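Local coordinates for putative acyl-CoA thioester hydrolase (Yersinia pestis KIM10+, PDB 5DM5), which probably hydrolyses acyl-CoA thioesters as a hexameric hot-dog-fold thioesterase, at residues L24-M29 and M45-I50. Numbering follows the deposited sequence.
Sequences LRTLAM and MSQMDI
The carboxamide of Q47 lies between L24 and T26, which approach it from different faces. L24 CD1 sits over one face, 3.8 Å from Q47 CD, while T26 OG1 comes in above the other. The hydroxyl donates to Q47 OE1 across 3.0 Å from 39° out of the carbonyl plane, missing the lone-pair direction. T26 CG2 stands 3.6 Å from Q47 OE1, and both methyls of L24 also near it from the other face. The Q47 side chain sets out toward the strand, and the bend at chi2 (-63°) turns the amide so that its faces meet L24 and T26. L24 CD1 also rests 3.5 Å from I50 CG2, one helical turn beyond Q47.

The axes of strand segment 24-27 and helix segment 45-50 approach to 9.2 Å, with N-to-C directions 154° apart, nearly antiparallel, and the contact buries 170 Å². It joins the first strand of the hot-dog fold to helix 43-60, which the sheet wraps. L24 and T26 bond through their backbones to C86 and V84 of strand 83-93; R25, between them, makes backbone hydrogen bonds to a second subunit. On the helix's sheet-facing side, M48 packs on strands 64-74, 97-106 and 118-129.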
ATOM      1  N   LEU B  24       3.493  -7.911 -18.509  1.00 43.42           N
ATOM      2  CA  LEU B  24       3.553  -7.813 -17.050  1.00 42.14           C
ATOM      3  C   LEU B  24       3.941  -9.129 -16.387  1.00 39.49           C
ATOM      4  O   LEU B  24       3.502 -10.187 -16.806  1.00 40.96           O
ATOM      5  CB  LEU B  24       2.219  -7.325 -16.528  1.00 42.72           C
ATOM      6  CG  LEU B  24       2.257  -6.167 -15.551  1.00 39.70           C
ATOM      7  CD1 LEU B  24       0.849  -5.922 -15.180  1.00 44.23           C
ATOM      8  CD2 LEU B  24       3.039  -6.550 -14.326  1.00 40.93           C
ATOM      9  N   ARG B  25       4.795  -9.073 -15.373  1.00 39.11           N
ATOM     10  CA  ARG B  25       5.195 -10.299 -14.713  1.00 37.06           C
ATOM     11  C   ARG B  25       5.376 -10.086 -13.216  1.00 38.15           C
ATOM     12  O   ARG B  25       6.401  -9.584 -12.787  1.00 39.94           O
ATOM     13  CB  ARG B  25       6.490 -10.780 -15.328  1.00 37.55           C
ATOM     14  CG  ARG B  25       6.697 -12.254 -15.331  1.00 42.22           C
ATOM     15  CD  ARG B  25       8.005 -12.526 -16.004  1.00 47.35           C
ATOM     16  NE  ARG B  25       8.050 -13.835 -16.636  1.00 50.01           N
ATOM     17  CZ  ARG B  25       8.313 -14.959 -15.997  1.00 53.60           C
ATOM     18  NH1 ARG B  25       8.467 -14.957 -14.684  1.00 55.29           N
ATOM     19  NH2 ARG B  25       8.345 -16.091 -16.666  1.00 53.56           N
ATOM     20  N   THR B  26       4.412 -10.476 -12.403  1.00 40.32           N
ATOM     21  CA  THR B  26       4.527 -10.193 -10.979  1.00 42.52           C
ATOM     22  C   THR B  26       4.312 -11.446 -10.141  1.00 45.35           C
ATOM     23  O   THR B  26       3.967 -12.494 -10.662  1.00 47.55           O
ATOM     24  CB  THR B  26       3.538  -9.069 -10.530  1.00 41.40           C
ATOM     25  OG1 THR B  26       2.218  -9.350 -10.997  1.00 44.57           O
ATOM     26  CG2 THR B  26       3.964  -7.731 -11.090  1.00 37.37           C
ATOM     27  N   LEU B  27       4.573 -11.332  -8.845  1.00 44.20           N
ATOM     28  CA  LEU B  27       4.413 -12.425  -7.904  1.00 46.59           C
ATOM     29  C   LEU B  27       3.098 -12.282  -7.141  1.00 51.67           C
ATOM     30  O   LEU B  27       2.719 -11.181  -6.775  1.00 55.37           O
ATOM     31  CB  LEU B  27       5.578 -12.440  -6.930  1.00 44.53           C
ATOM     32  CG  LEU B  27       5.539 -13.575  -5.921  1.00 51.19           C
ATOM     33  CD1 LEU B  27       5.818 -14.869  -6.634  1.00 58.89           C
ATOM     34  CD2 LEU B  27       6.529 -13.351  -4.805  1.00 55.13           C
ATOM     35  N   ALA B  28       2.388 -13.380  -6.910  1.00 53.11           N
ATOM     36  CA  ALA B  28       1.139 -13.308  -6.157  1.00 55.50           C
ATOM     37  C   ALA B  28       1.448 -13.006  -4.694  1.00 62.05           C
ATOM     38  O   ALA B  28       2.011 -13.835  -3.981  1.00 64.26           O
ATOM     39  CB  ALA B  28       0.358 -14.587  -6.294  1.00 57.29           C
ATOM     40  N   MET B  29       1.127 -11.786  -4.274  1.00 64.74           N
ATOM     41  CA  MET B  29       1.405 -11.302  -2.920  1.00 67.43           C
ATOM     42  C   MET B  29       0.261 -11.463  -1.908  1.00 66.99           C
ATOM     43  O   MET B  29      -0.911 -11.499  -2.286  1.00 66.19           O
ATOM     44  CB  MET B  29       1.781  -9.817  -2.992  1.00 67.77           C
ATOM     45  CG  MET B  29       3.065  -9.476  -3.759  1.00 68.56           C
ATOM     46  SD  MET B  29       4.610 -10.066  -3.040  1.00 63.61           S
ATOM     47  CE  MET B  29       4.579  -9.227  -1.459  1.00 73.33           C
ATOM     48  N   MET B  45      -7.406  -8.736 -12.724  1.00 42.08           N
ATOM     49  CA  MET B  45      -7.864  -7.745 -13.709  1.00 38.01           C
ATOM     50  C   MET B  45      -7.067  -6.433 -13.684  1.00 38.61           C
ATOM     51  O   MET B  45      -6.883  -5.817 -14.726  1.00 40.57           O
ATOM     52  CB  MET B  45      -9.354  -7.437 -13.534  1.00 44.87           C
ATOM     53  CG  MET B  45     -10.271  -8.656 -13.582  1.00 48.07           C
ATOM     54  SD  MET B  45     -12.050  -8.288 -13.510  1.00 49.93           S
ATOM     55  CE  MET B  45     -12.203  -7.466 -11.936  1.00 54.10           C
ATOM     56  N   SER B  46      -6.597  -6.011 -12.508  1.00 41.16           N
ATOM     57  CA  SER B  46      -5.768  -4.804 -12.397  1.00 42.09           C
ATOM     58  C   SER B  46      -4.524  -5.010 -13.236  1.00 40.95           C
ATOM     59  O   SER B  46      -4.121  -4.138 -14.002  1.00 43.78           O
ATOM     60  CB  SER B  46      -5.345  -4.537 -10.948  1.00 43.26           C
ATOM     61  OG  SER B  46      -6.455  -4.437 -10.078  1.00 48.74           O
ATOM     62  N   GLN B  47      -3.938  -6.194 -13.089  1.00 38.66           N
ATOM     63  CA  GLN B  47      -2.766  -6.605 -13.852  1.00 38.48           C
ATOM     64  C   GLN B  47      -3.045  -6.738 -15.344  1.00 38.64           C
ATOM     65  O   GLN B  47      -2.195  -6.408 -16.147  1.00 38.11           O
ATOM     66  CB  GLN B  47      -2.210  -7.915 -13.308  1.00 41.76           C
ATOM     67  CG  GLN B  47      -1.734  -7.753 -11.899  1.00 43.29           C
ATOM     68  CD  GLN B  47      -0.585  -6.781 -11.813  1.00 46.41           C
ATOM     69  OE1 GLN B  47       0.564  -7.136 -12.084  1.00 55.53           O
ATOM     70  NE2 GLN B  47      -0.899  -5.519 -11.521  1.00 43.85           N
ATOM     71  N   MET B  48      -4.204  -7.261 -15.726  1.00 37.20           N
ATOM     72  CA  MET B  48      -4.505  -7.341 -17.149  1.00 35.23           C
ATOM     73  C   MET B  48      -4.685  -5.969 -17.790  1.00 34.45           C
ATOM     74  O   MET B  48      -4.259  -5.744 -18.914  1.00 37.21           O
ATOM     75  CB  MET B  48      -5.741  -8.199 -17.412  1.00 39.14           C
ATOM     76  CG  MET B  48      -5.642  -9.598 -16.840  1.00 43.21           C
ATOM     77  SD  MET B  48      -7.006 -10.705 -17.248  1.00 42.59           S
ATOM     78  CE  MET B  48      -6.775 -10.884 -19.004  1.00 38.21           C
ATOM     79  N   ASP B  49      -5.353  -5.056 -17.108  1.00 37.20           N
ATOM     80  CA  ASP B  49      -5.504  -3.706 -17.644  1.00 36.43           C
ATOM     81  C   ASP B  49      -4.140  -3.039 -17.739  1.00 35.09           C
ATOM     82  O   ASP B  49      -3.853  -2.337 -18.693  1.00 33.40           O
ATOM     83  CB  ASP B  49      -6.463  -2.879 -16.799  1.00 37.89           C
ATOM     84  CG  ASP B  49      -6.773  -1.535 -17.412  1.00 37.67           C
ATOM     85  OD1 ASP B  49      -7.546  -0.770 -16.815  1.00 42.80           O
ATOM     86  OD2 ASP B  49      -6.192  -1.184 -18.443  1.00 39.33           O
ATOM     87  N   ILE B  50      -3.297  -3.249 -16.735  1.00 37.90           N
ATOM     88  CA  ILE B  50      -1.950  -2.687 -16.780  1.00 38.56           C
ATOM     89  C   ILE B  50      -1.141  -3.231 -17.932  1.00 36.81           C
ATOM     90  O   ILE B  50      -0.625  -2.490 -18.768  1.00 40.05           O
ATOM     91  CB  ILE B  50      -1.151  -3.008 -15.531  1.00 38.01           C
ATOM     92  CG1 ILE B  50      -1.712  -2.300 -14.317  1.00 40.35           C
ATOM     93  CG2 ILE B  50       0.259  -2.533 -15.713  1.00 43.86           C
ATOM     94  CD1 ILE B  50      -0.989  -2.619 -13.048  1.00 49.36           C
TER